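Local atomic coordinates of protein virC2 (Agrobacterium tumefaciens, PDB entry 2RH3), a protein that probably binds DNA through this C-terminal ribbon-helix-helix domain and enhances T-DNA transfer and virulence in crown gall disease. Residues I1-P9 / S68-V79; L31-F42 / L104-F113. One frame throughout, in Å; residues are numbered along the deposited sequence.

Interaction 1: residues I1-P9 / S68-V79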
loop_
_atom_site.group_PDB
_atom_site.type_symbol
_atom_site.label_atom_id
_atom_site.label_comp_id
_atom_site.label_asym_id
_atom_site.label_seq_id
_atom_site.Cartn_x
_atom_site.Cartn_y
_atom_site.Cartn_z
ATOM N N ILE A 1 -9.949 14.624 -3.668
ATOM C CA ILE A 1 -10.339 13.885 -4.907
ATOM C C ILE A 1 -10.207 12.368 -4.739
ATOM O O ILE A 1 -9.537 11.890 -3.820
ATOM C CB ILE A 1 -9.520 14.338 -6.149
ATOM C CG1 ILE A 1 -8.013 14.147 -5.918
ATOM C CG2 ILE A 1 -9.866 15.783 -6.518
ATOM C CD1 ILE A 1 -7.210 13.950 -7.195
ATOM N N GLN A 2 -10.849 11.628 -5.640
ATOM C CA GLN A 2 -10.782 10.172 -5.644
ATOM C C GLN A 2 -9.506 9.711 -6.338
ATOM O O GLN A 2 -9.255 10.063 -7.493
ATOM C CB GLN A 2 -12.013 9.581 -6.341
ATOM C CG GLN A 2 -12.146 8.066 -6.204
ATOM C CD GLN A 2 -13.360 7.509 -6.926
ATOM O OE1 GLN A 2 -13.703 7.944 -8.026
ATOM N NE2 GLN A 2 -14.012 6.531 -6.311
ATOM N N VAL A 3 -8.708 8.926 -5.618
ATOM C CA VAL A 3 -7.478 8.353 -6.151
ATOM C C VAL A 3 -7.665 6.850 -6.321
ATOM O O VAL A 3 -8.104 6.156 -5.397
ATOM C CB VAL A 3 -6.262 8.665 -5.230
ATOM C CG1 VAL A 3 -4.993 7.962 -5.714
ATOM C CG2 VAL A 3 -6.035 10.168 -5.153
ATOM N N PHE A 4 -7.350 6.360 -7.514
ATOM C CA PHE A 4 -7.425 4.941 -7.796
ATOM C C PHE A 4 -6.090 4.289 -7.458
ATOM O O PHE A 4 -5.024 4.846 -7.749
ATOM C CB PHE A 4 -7.887 4.690 -9.236
ATOM C CG PHE A 4 -9.301 5.154 -9.494
ATOM C CD1 PHE A 4 -10.382 4.302 -9.268
ATOM C CD2 PHE A 4 -9.553 6.457 -9.926
ATOM C CE1 PHE A 4 -11.696 4.739 -9.482
ATOM C CE2 PHE A 4 -10.859 6.902 -10.145
ATOM C CZ PHE A 4 -11.932 6.042 -9.924
ATOM N N LEU A 5 -6.175 3.132 -6.800
ATOM C CA LEU A 5 -5.041 2.473 -6.157
ATOM C C LEU A 5 -4.976 0.998 -6.538
ATOM O O LEU A 5 -5.989 0.390 -6.869
ATOM C CB LEU A 5 -5.205 2.567 -4.637
ATOM C CG LEU A 5 -5.457 3.964 -4.067
ATOM C CD1 LEU A 5 -6.337 3.876 -2.828
ATOM C CD2 LEU A 5 -4.138 4.667 -3.766
ATOM N N SER A 6 -3.783 0.424 -6.472
ATOM C CA SER A 6 -3.602 -0.991 -6.766
ATOM C C SER A 6 -2.388 -1.523 -6.034
ATOM O O SER A 6 -1.424 -0.796 -5.804
ATOM C CB SER A 6 -3.473 -1.238 -8.274
ATOM O OG SER A 6 -2.341 -0.582 -8.810
ATOM N N ALA A 7 -2.451 -2.793 -5.641
ATOM C CA ALA A 7 -1.340 -3.425 -4.941
ATOM C C ALA A 7 -1.392 -4.932 -5.080
ATOM O O ALA A 7 -2.451 -5.501 -5.332
ATOM C CB ALA A 7 -1.356 -3.047 -3.467
ATOM N N ARG A 8 -0.238 -5.568 -4.911
ATOM C CA ARG A 8 -0.143 -7.032 -4.932
ATOM C C ARG A 8 -0.056 -7.568 -3.508
ATOM O O ARG A 8 0.605 -6.984 -2.667
ATOM C CB ARG A 8 1.127 -7.466 -5.652
ATOM C CG ARG A 8 1.161 -7.212 -7.136
ATOM C CD ARG A 8 2.427 -7.811 -7.710
ATOM N NE ARG A 8 2.459 -7.707 -9.166
ATOM C CZ ARG A 8 1.912 -8.590 -9.995
ATOM N NH1 ARG A 8 1.275 -9.657 -9.528
ATOM N NH2 ARG A 8 2.000 -8.397 -11.302
ATOM N N PRO A 9 -0.689 -8.716 -3.237
ATOM C CA PRO A 9 -0.483 -9.301 -1.915
ATOM C C PRO A 9 0.994 -9.619 -1.629
ATOM O O PRO A 9 1.753 -9.954 -2.561
ATOM C CB PRO A 9 -1.319 -10.584 -1.971
ATOM C CG PRO A 9 -2.378 -10.294 -3.015
ATOM C CD PRO A 9 -1.635 -9.503 -4.052
ATOM N N SER A 68 -0.911 -14.850 -9.725
ATOM C CA SER A 68 -0.855 -13.394 -9.803
ATOM C C SER A 68 -2.172 -12.767 -9.368
ATOM O O SER A 68 -3.228 -13.066 -9.930
ATOM C CB SER A 68 -0.503 -12.941 -11.220
ATOM O OG SER A 68 -0.487 -11.528 -11.304
ATOM N N ILE A 69 -2.098 -11.909 -8.354
ATOM C CA ILE A 69 -3.250 -11.151 -7.897
ATOM C C ILE A 69 -2.871 -9.670 -7.808
ATOM O O ILE A 69 -1.897 -9.312 -7.138
ATOM C CB ILE A 69 -3.755 -11.671 -6.505
ATOM C CG1 ILE A 69 -4.268 -13.112 -6.623
ATOM C CG2 ILE A 69 -4.841 -10.753 -5.917
ATOM C CD1 ILE A 69 -4.282 -13.878 -5.312
ATOM N N ILE A 70 -3.594 -8.830 -8.549
ATOM C CA ILE A 70 -3.518 -7.393 -8.336
ATOM C C ILE A 70 -4.878 -6.918 -7.847
ATOM O O ILE A 70 -5.914 -7.176 -8.468
ATOM C CB ILE A 70 -3.013 -6.601 -9.587
ATOM C CG1 ILE A 70 -2.729 -5.137 -9.211
ATOM C CG2 ILE A 70 -3.989 -6.728 -10.768
ATOM C CD1 ILE A 70 -1.836 -4.400 -10.185
ATOM N N VAL A 71 -4.867 -6.254 -6.700
ATOM C CA VAL A 71 -6.080 -5.766 -6.071
ATOM C C VAL A 71 -6.292 -4.303 -6.460
ATOM O O VAL A 71 -5.349 -3.514 -6.418
ATOM C CB VAL A 71 -5.974 -5.931 -4.535
ATOM C CG1 VAL A 71 -7.309 -5.665 -3.867
ATOM C CG2 VAL A 71 -5.491 -7.340 -4.201
ATOM N N GLN A 72 -7.518 -3.957 -6.850
ATOM C CA GLN A 72 -7.857 -2.606 -7.323
ATOM C C GLN A 72 -8.862 -1.939 -6.394
ATOM O O GLN A 72 -9.847 -2.557 -5.982
ATOM C CB GLN A 72 -8.446 -2.640 -8.742
ATOM C CG GLN A 72 -7.613 -3.367 -9.775
ATOM C CD GLN A 72 -6.538 -2.501 -10.392
ATOM O OE1 GLN A 72 -6.569 -1.266 -10.298
ATOM N NE2 GLN A 72 -5.577 -3.145 -11.045
ATOM N N THR A 73 -8.615 -0.677 -6.067
ATOM C CA THR A 73 -9.483 0.057 -5.155
ATOM C C THR A 73 -9.408 1.558 -5.417
ATOM O O THR A 73 -8.550 2.016 -6.176
ATOM C CB THR A 73 -9.141 -0.263 -3.666
ATOM O OG1 THR A 73 -10.251 0.067 -2.824
ATOM C CG2 THR A 73 -7.901 0.490 -3.191
ATOM N N SER A 74 -10.323 2.310 -4.809
ATOM C CA SER A 74 -10.235 3.772 -4.790
ATOM C C SER A 74 -10.479 4.331 -3.384
ATOM O O SER A 74 -11.004 3.634 -2.512
ATOM C CB SER A 74 -11.165 4.413 -5.834
ATOM O OG SER A 74 -12.535 4.320 -5.487
ATOM N N ARG A 75 -10.071 5.582 -3.167
ATOM C CA ARG A 75 -10.228 6.256 -1.876
ATOM C C ARG A 75 -10.111 7.765 -2.069
ATOM O O ARG A 75 -9.359 8.231 -2.929
ATOM C CB ARG A 75 -9.175 5.771 -0.869
ATOM C CG ARG A 75 -9.479 6.118 0.590
ATOM C CD ARG A 75 -8.432 5.533 1.520
ATOM N NE ARG A 75 -8.632 5.913 2.920
ATOM C CZ ARG A 75 -8.136 7.014 3.480
ATOM N NH1 ARG A 75 -8.369 7.268 4.760
ATOM N NH2 ARG A 75 -7.417 7.870 2.764
ATOM N N MET A 76 -10.867 8.516 -1.269
ATOM C CA MET A 76 -10.829 9.976 -1.296
ATOM C C MET A 76 -9.677 10.497 -0.453
ATOM O O MET A 76 -9.502 10.085 0.698
ATOM C CB MET A 76 -12.143 10.572 -0.770
ATOM C CG MET A 76 -13.404 10.048 -1.441
ATOM S SD MET A 76 -13.518 10.520 -3.173
ATOM C CE MET A 76 -15.180 9.966 -3.563
ATOM N N PHE A 77 -8.892 11.398 -1.037
ATOM C CA PHE A 77 -7.813 12.077 -0.327
ATOM C C PHE A 77 -7.984 13.584 -0.473
ATOM O O PHE A 77 -8.395 14.057 -1.536
ATOM C CB PHE A 77 -6.448 11.698 -0.905
ATOM C CG PHE A 77 -6.061 10.262 -0.702
ATOM C CD1 PHE A 77 -5.361 9.869 0.436
ATOM C CD2 PHE A 77 -6.358 9.306 -1.668
ATOM C CE1 PHE A 77 -4.983 8.539 0.617
ATOM C CE2 PHE A 77 -5.986 7.974 -1.494
ATOM C CZ PHE A 77 -5.301 7.592 -0.350
ATOM N N PRO A 78 -7.658 14.349 0.585
ATOM C CA PRO A 78 -7.553 15.802 0.397
ATOM C C PRO A 78 -6.519 16.125 -0.689
ATOM O O PRO A 78 -5.472 15.471 -0.755
ATOM C CB PRO A 78 -7.075 16.307 1.763
ATOM C CG PRO A 78 -7.462 15.233 2.735
ATOM C CD PRO A 78 -7.394 13.941 1.978
ATOM N N VAL A 79 -6.828 17.114 -1.528
ATOM C CA VAL A 79 -5.993 17.494 -2.680
ATOM C C VAL A 79 -4.588 17.952 -2.276
ATOM O O VAL A 79 -3.614 17.711 -3.000
ATOM C CB VAL A 79 -6.688 18.591 -3.547
ATOM C CG1 VAL A 79 -5.711 19.243 -4.520
ATOM C CG2 VAL A 79 -7.869 18.002 -4.306
HETATM O O HOH W 1 -7.957 1.063 -9.064
#
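The two-stranded antiparallel ribbon of the ribbon-helix-helix fold is built here from Ile1-Pro9 and Ser68-Val79, within one chain. Three hydrogen-bonded pairs, and a fourth exchange of backbone bonds just beyond the strands, close it. At that end Ile1 N reaches Phe77 O (2.7 Å) and Phe77 N returns to Ile1 O; Val3 with Arg75, Leu5 with Thr73 and Ala7 with Val71 repeat the exchange, the shortest of these being Leu5 N to Thr73 O at 2.7 Å. On the face carrying Gln2, Phe4 and Ser6, the Phe4 ring meets Ser74 obliquely, CD1 lying 3.5 Å from Ser74 CB, while Gln2 NE2 stands 2.8 Å from Ser74 OG. The other face, with Val3, Leu5, Ala7 and Val71 beside Thr73 and Arg75, is mostly apolar and turned to the helices: Val3 CG2 touches Phe77 CD2 at 3.6 Å, and Leu5 CD1 comes to the edge of the same ring. Past the strands, the extended Arg8 chain puts NH1 3.1 Å from Ser68 OG, a hydrogen bond in the guanidinium plane. Leu5 rests on Leu39 of helix 27-47 and on Leu104 and Ala105 of helix 97-118, Val3 and Phe77 lean on Ile82 of helix 79-89, and Arg75 turns away to a salt bridge with Glu43.

Interaction 2: residues L31-F42 / L104-F113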
loop_
_atom_site.group_PDB
_atom_site.type_symbol
_atom_site.label_atom_id
_atom_site.label_comp_id
_atom_site.label_asym_id
_atom_site.label_seq_id
_atom_site.Cartn_x
_atom_site.Cartn_y
_atom_site.Cartn_z
ATOM N N LEU A 31 -6.373 -7.974 1.606
ATOM C CA LEU A 31 -5.505 -6.836 1.287
ATOM C C LEU A 31 -6.267 -5.513 1.371
ATOM O O LEU A 31 -5.711 -4.507 1.812
ATOM C CB LEU A 31 -4.807 -7.007 -0.065
ATOM C CG LEU A 31 -3.535 -6.153 -0.228
ATOM C CD1 LEU A 31 -2.490 -6.498 0.839
ATOM C CD2 LEU A 31 -2.951 -6.280 -1.617
ATOM N N GLN A 32 -7.533 -5.534 0.968
ATOM C CA GLN A 32 -8.374 -4.339 1.012
ATOM C C GLN A 32 -8.598 -3.877 2.451
ATOM O O GLN A 32 -8.576 -2.669 2.724
ATOM C CB GLN A 32 -9.703 -4.597 0.302
ATOM C CG GLN A 32 -9.625 -4.413 -1.205
ATOM C CD GLN A 32 -10.745 -5.117 -1.961
ATOM O OE1 GLN A 32 -11.616 -5.759 -1.368
ATOM N NE2 GLN A 32 -10.719 -5.003 -3.284
ATOM N N MET A 33 -8.797 -4.838 3.360
ATOM C CA MET A 33 -8.944 -4.562 4.805
ATOM C C MET A 33 -7.696 -3.859 5.336
ATOM O O MET A 33 -7.790 -2.833 6.026
ATOM C CB MET A 33 -9.207 -5.851 5.593
ATOM C CG MET A 33 -10.606 -6.423 5.345
ATOM S SD MET A 33 -10.769 -8.073 6.020
ATOM C CE MET A 33 -10.697 -7.704 7.779
ATOM N N ILE A 34 -6.535 -4.420 5.003
ATOM C CA ILE A 34 -5.270 -3.837 5.431
ATOM C C ILE A 34 -5.057 -2.454 4.822
ATOM O O ILE A 34 -4.693 -1.524 5.537
ATOM C CB ILE A 34 -4.065 -4.742 5.121
ATOM C CG1 ILE A 34 -4.184 -6.060 5.906
ATOM C CG2 ILE A 34 -2.773 -4.017 5.527
ATOM C CD1 ILE A 34 -3.155 -7.129 5.499
ATOM N N LEU A 35 -5.304 -2.334 3.517
ATOM C CA LEU A 35 -5.069 -1.068 2.807
ATOM C C LEU A 35 -5.888 0.084 3.394
ATOM O O LEU A 35 -5.414 1.232 3.433
ATOM C CB LEU A 35 -5.347 -1.233 1.306
ATOM C CG LEU A 35 -4.864 -0.125 0.362
ATOM C CD1 LEU A 35 -3.408 0.220 0.620
ATOM C CD2 LEU A 35 -5.075 -0.526 -1.092
ATOM N N ARG A 36 -7.103 -0.211 3.840
ATOM C CA ARG A 36 -7.979 0.808 4.436
ATOM C C ARG A 36 -7.278 1.470 5.628
ATOM O O ARG A 36 -7.250 2.710 5.751
ATOM C CB ARG A 36 -9.311 0.174 4.854
ATOM C CG ARG A 36 -10.315 1.150 5.446
ATOM C CD ARG A 36 -11.658 0.491 5.730
ATOM N NE ARG A 36 -12.385 0.174 4.505
ATOM C CZ ARG A 36 -12.734 -1.054 4.135
ATOM N NH1 ARG A 36 -12.435 -2.094 4.903
ATOM N NH2 ARG A 36 -13.396 -1.237 2.999
ATOM N N ARG A 37 -6.704 0.634 6.493
ATOM C CA ARG A 37 -5.998 1.098 7.669
ATOM C C ARG A 37 -4.668 1.740 7.265
ATOM O O ARG A 37 -4.329 2.819 7.755
ATOM C CB ARG A 37 -5.746 -0.062 8.639
ATOM C CG ARG A 37 -4.912 0.305 9.855
ATOM C CD ARG A 37 -5.638 1.253 10.773
ATOM N NE ARG A 37 -4.842 1.560 11.957
ATOM C CZ ARG A 37 -5.336 1.989 13.120
ATOM N NH1 ARG A 37 -6.643 2.178 13.278
ATOM N NH2 ARG A 37 -4.515 2.230 14.138
ATOM N N ALA A 38 -3.928 1.067 6.389
ATOM C CA ALA A 38 -2.630 1.553 5.909
ATOM C C ALA A 38 -2.751 2.946 5.255
ATOM O O ALA A 38 -1.932 3.823 5.510
ATOM C CB ALA A 38 -1.999 0.554 4.964
ATOM N N LEU A 39 -3.788 3.148 4.449
ATOM C CA LEU A 39 -3.959 4.448 3.784
ATOM C C LEU A 39 -4.371 5.531 4.769
ATOM O O LEU A 39 -4.027 6.704 4.590
ATOM C CB LEU A 39 -4.939 4.366 2.607
ATOM C CG LEU A 39 -4.479 3.509 1.422
ATOM C CD1 LEU A 39 -5.677 3.036 0.603
ATOM C CD2 LEU A 39 -3.455 4.245 0.539
ATOM N N GLY A 40 -5.103 5.138 5.811
ATOM C CA GLY A 40 -5.458 6.056 6.886
ATOM C C GLY A 40 -4.224 6.529 7.636
ATOM O O GLY A 40 -4.049 7.730 7.858
ATOM N N ASP A 41 -3.361 5.578 8.006
ATOM C CA ASP A 41 -2.093 5.869 8.678
ATOM C C ASP A 41 -1.213 6.750 7.784
ATOM O O ASP A 41 -0.608 7.719 8.258
ATOM C CB ASP A 41 -1.333 4.568 9.020
ATOM C CG ASP A 41 -2.078 3.668 10.020
ATOM O OD1 ASP A 41 -2.966 4.151 10.753
ATOM O OD2 ASP A 41 -1.759 2.452 10.072
ATOM N N PHE A 42 -1.184 6.421 6.493
ATOM C CA PHE A 42 -0.289 7.069 5.517
ATOM C C PHE A 42 -0.667 8.519 5.251
ATOM O O PHE A 42 0.216 9.355 5.066
ATOM C CB PHE A 42 -0.242 6.285 4.204
ATOM C CG PHE A 42 1.049 6.446 3.441
ATOM C CD1 PHE A 42 2.249 5.976 3.974
ATOM C CD2 PHE A 42 1.061 7.049 2.191
ATOM C CE1 PHE A 42 3.453 6.111 3.270
ATOM C CE2 PHE A 42 2.252 7.198 1.477
ATOM C CZ PHE A 42 3.452 6.720 2.020
ATOM N N LEU A 104 1.549 4.664 -4.621
ATOM C CA LEU A 104 0.981 5.165 -3.369
ATOM C C LEU A 104 0.493 4.008 -2.495
ATOM O O LEU A 104 0.864 3.923 -1.316
ATOM C CB LEU A 104 -0.159 6.153 -3.646
ATOM C CG LEU A 104 -0.823 6.793 -2.411
ATOM C CD1 LEU A 104 0.201 7.520 -1.549
ATOM C CD2 LEU A 104 -1.961 7.718 -2.789
ATOM N N ALA A 105 -0.304 3.113 -3.072
ATOM C CA ALA A 105 -0.813 1.956 -2.305
ATOM C C ALA A 105 0.318 1.069 -1.815
ATOM O O ALA A 105 0.327 0.637 -0.654
ATOM C CB ALA A 105 -1.798 1.149 -3.132
ATOM N N THR A 106 1.283 0.809 -2.695
ATOM C CA THR A 106 2.397 -0.061 -2.362
ATOM C C THR A 106 3.233 0.508 -1.206
ATOM O O THR A 106 3.606 -0.228 -0.290
ATOM C CB THR A 106 3.242 -0.394 -3.616
ATOM O OG1 THR A 106 2.418 -1.126 -4.543
ATOM C CG2 THR A 106 4.463 -1.228 -3.244
ATOM N N ALA A 107 3.498 1.813 -1.239
ATOM C CA ALA A 107 4.216 2.480 -0.152
ATOM C C ALA A 107 3.440 2.433 1.164
ATOM O O ALA A 107 4.023 2.196 2.212
ATOM C CB ALA A 107 4.531 3.937 -0.521
ATOM N N ALA A 108 2.137 2.674 1.095
ATOM C CA ALA A 108 1.286 2.651 2.283
ATOM C C ALA A 108 1.349 1.266 2.951
ATOM O O ALA A 108 1.493 1.139 4.173
ATOM C CB ALA A 108 -0.130 3.023 1.901
ATOM N N LEU A 109 1.274 0.231 2.132
ATOM C CA LEU A 109 1.353 -1.140 2.644
ATOM C C LEU A 109 2.747 -1.478 3.153
ATOM O O LEU A 109 2.893 -2.111 4.190
ATOM C CB LEU A 109 0.911 -2.125 1.564
ATOM C CG LEU A 109 -0.585 -2.137 1.267
ATOM C CD1 LEU A 109 -0.821 -2.897 -0.047
ATOM C CD2 LEU A 109 -1.387 -2.763 2.414
ATOM N N ALA A 110 3.779 -1.060 2.410
ATOM C CA ALA A 110 5.146 -1.291 2.821
ATOM C C ALA A 110 5.384 -0.732 4.230
ATOM O O ALA A 110 6.052 -1.357 5.033
ATOM C CB ALA A 110 6.108 -0.674 1.816
ATOM N N CYS A 111 4.811 0.442 4.490
ATOM C CA CYS A 111 4.871 1.117 5.786
ATOM C C CYS A 111 4.144 0.333 6.895
ATOM O O CYS A 111 4.655 0.194 8.009
ATOM C CB CYS A 111 4.283 2.527 5.646
ATOM S SG CYS A 111 4.505 3.582 7.073
ATOM N N PHE A 112 2.959 -0.178 6.571
ATOM C CA PHE A 112 2.149 -0.976 7.490
ATOM C C PHE A 112 2.915 -2.257 7.856
ATOM O O PHE A 112 3.015 -2.629 9.033
ATOM C CB PHE A 112 0.811 -1.331 6.807
ATOM C CG PHE A 112 -0.121 -2.104 7.684
ATOM C CD1 PHE A 112 -1.127 -1.451 8.396
ATOM C CD2 PHE A 112 -0.004 -3.487 7.797
ATOM C CE1 PHE A 112 -1.998 -2.176 9.231
ATOM C CE2 PHE A 112 -0.856 -4.208 8.628
ATOM C CZ PHE A 112 -1.858 -3.554 9.333
ATOM N N PHE A 113 3.466 -2.930 6.840
ATOM C CA PHE A 113 4.197 -4.171 7.057
ATOM C C PHE A 113 5.490 -3.953 7.862
ATOM O O PHE A 113 5.823 -4.773 8.705
ATOM C CB PHE A 113 4.513 -4.890 5.749
ATOM C CG PHE A 113 3.300 -5.249 4.913
ATOM C CD1 PHE A 113 2.077 -5.646 5.505
ATOM C CD2 PHE A 113 3.397 -5.233 3.522
ATOM C CE1 PHE A 113 0.968 -5.979 4.706
ATOM C CE2 PHE A 113 2.305 -5.582 2.724
ATOM C CZ PHE A 113 1.087 -5.946 3.321
HETATM O O HOH W 2 0.863 2.998 6.305
#
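Phe112 takes Ile34 CG2 over one face of its ring, 3.7 Å from the centroid and 14° off the normal, a CH-pi contact; Arg37 CG and Asp41 OD2 lie at the edge, and Ala38 CB approaches obliquely. Phe42, reaching the opposite way from helix 27-47, has the backbone CA of Ala108 over one face at 4.1 Å from the centroid, while Leu104 CD1 meets its edge, 3.7 Å from CE2. Leu31 CD1 points at the edge of the Phe113 ring.

These are knobs-into-holes: Phe112 fits among Ile34, Arg37, Ala38 and Asp41, Phe42 among Leu104, Ala107, Ala108 and Cys111, and Leu109 among Leu31, Ile34, Leu35 and Ala38. Because chi1 of Phe112 is -178°, with CG trans to the backbone N, the ring is carried out across helix 27-47. Leu109 splits its work between two branches: CD2 meets Ile34 CG2 at 3.6 Å, and CD1 faces Leu31 CD1. Leu35 CD1 closes on Leu109 CG at 3.7 Å, the side chains crossing at about a right angle.

The helix segments cross at 91° with their axes 8.5 Å apart, and small residues permit this: Ala38 and Ala108 have the nearest CA atoms, and Ala38 CB rests 3.6 Å from Ala108 O. No direct hydrogen bond joins the segments; one water donates to both Ala38 O and Ala108 O, bridging the helices beside the crossing. Arg37 NE and Asp41 OD1 pair by charge alone, with no N-H aimed at the oxygen. The contact therefore relies on shape and apolar burial, with the charged pair at its margin and a single water bridging two backbone carbonyls.

Interactions 1 and 2 are two layers of one ribbon-helix-helix domain, their centres about 10 Å apart. The ribbon of interaction 1 lies over the crossed helices of interaction 2, and its inner face, the one with Leu5, Ala7 and Val71, packs directly on them: Leu5 CD1 reaches Leu39 CD1 at 3.6 Å, and Ala7 CB meets Leu109 CD1 at 3.5 Å. Val71 CG1 adds a contact with Gln32 NE2, also 3.5 Å. Each helix therefore faces the other helix on one side and the ribbon on another. Along the chain the segments of the two interactions alternate, interlocking the contacts. Family resemblance suggests that the ribbon's outward face, bearing Gln2, Phe4 and Gln72, may be the side that meets DNA.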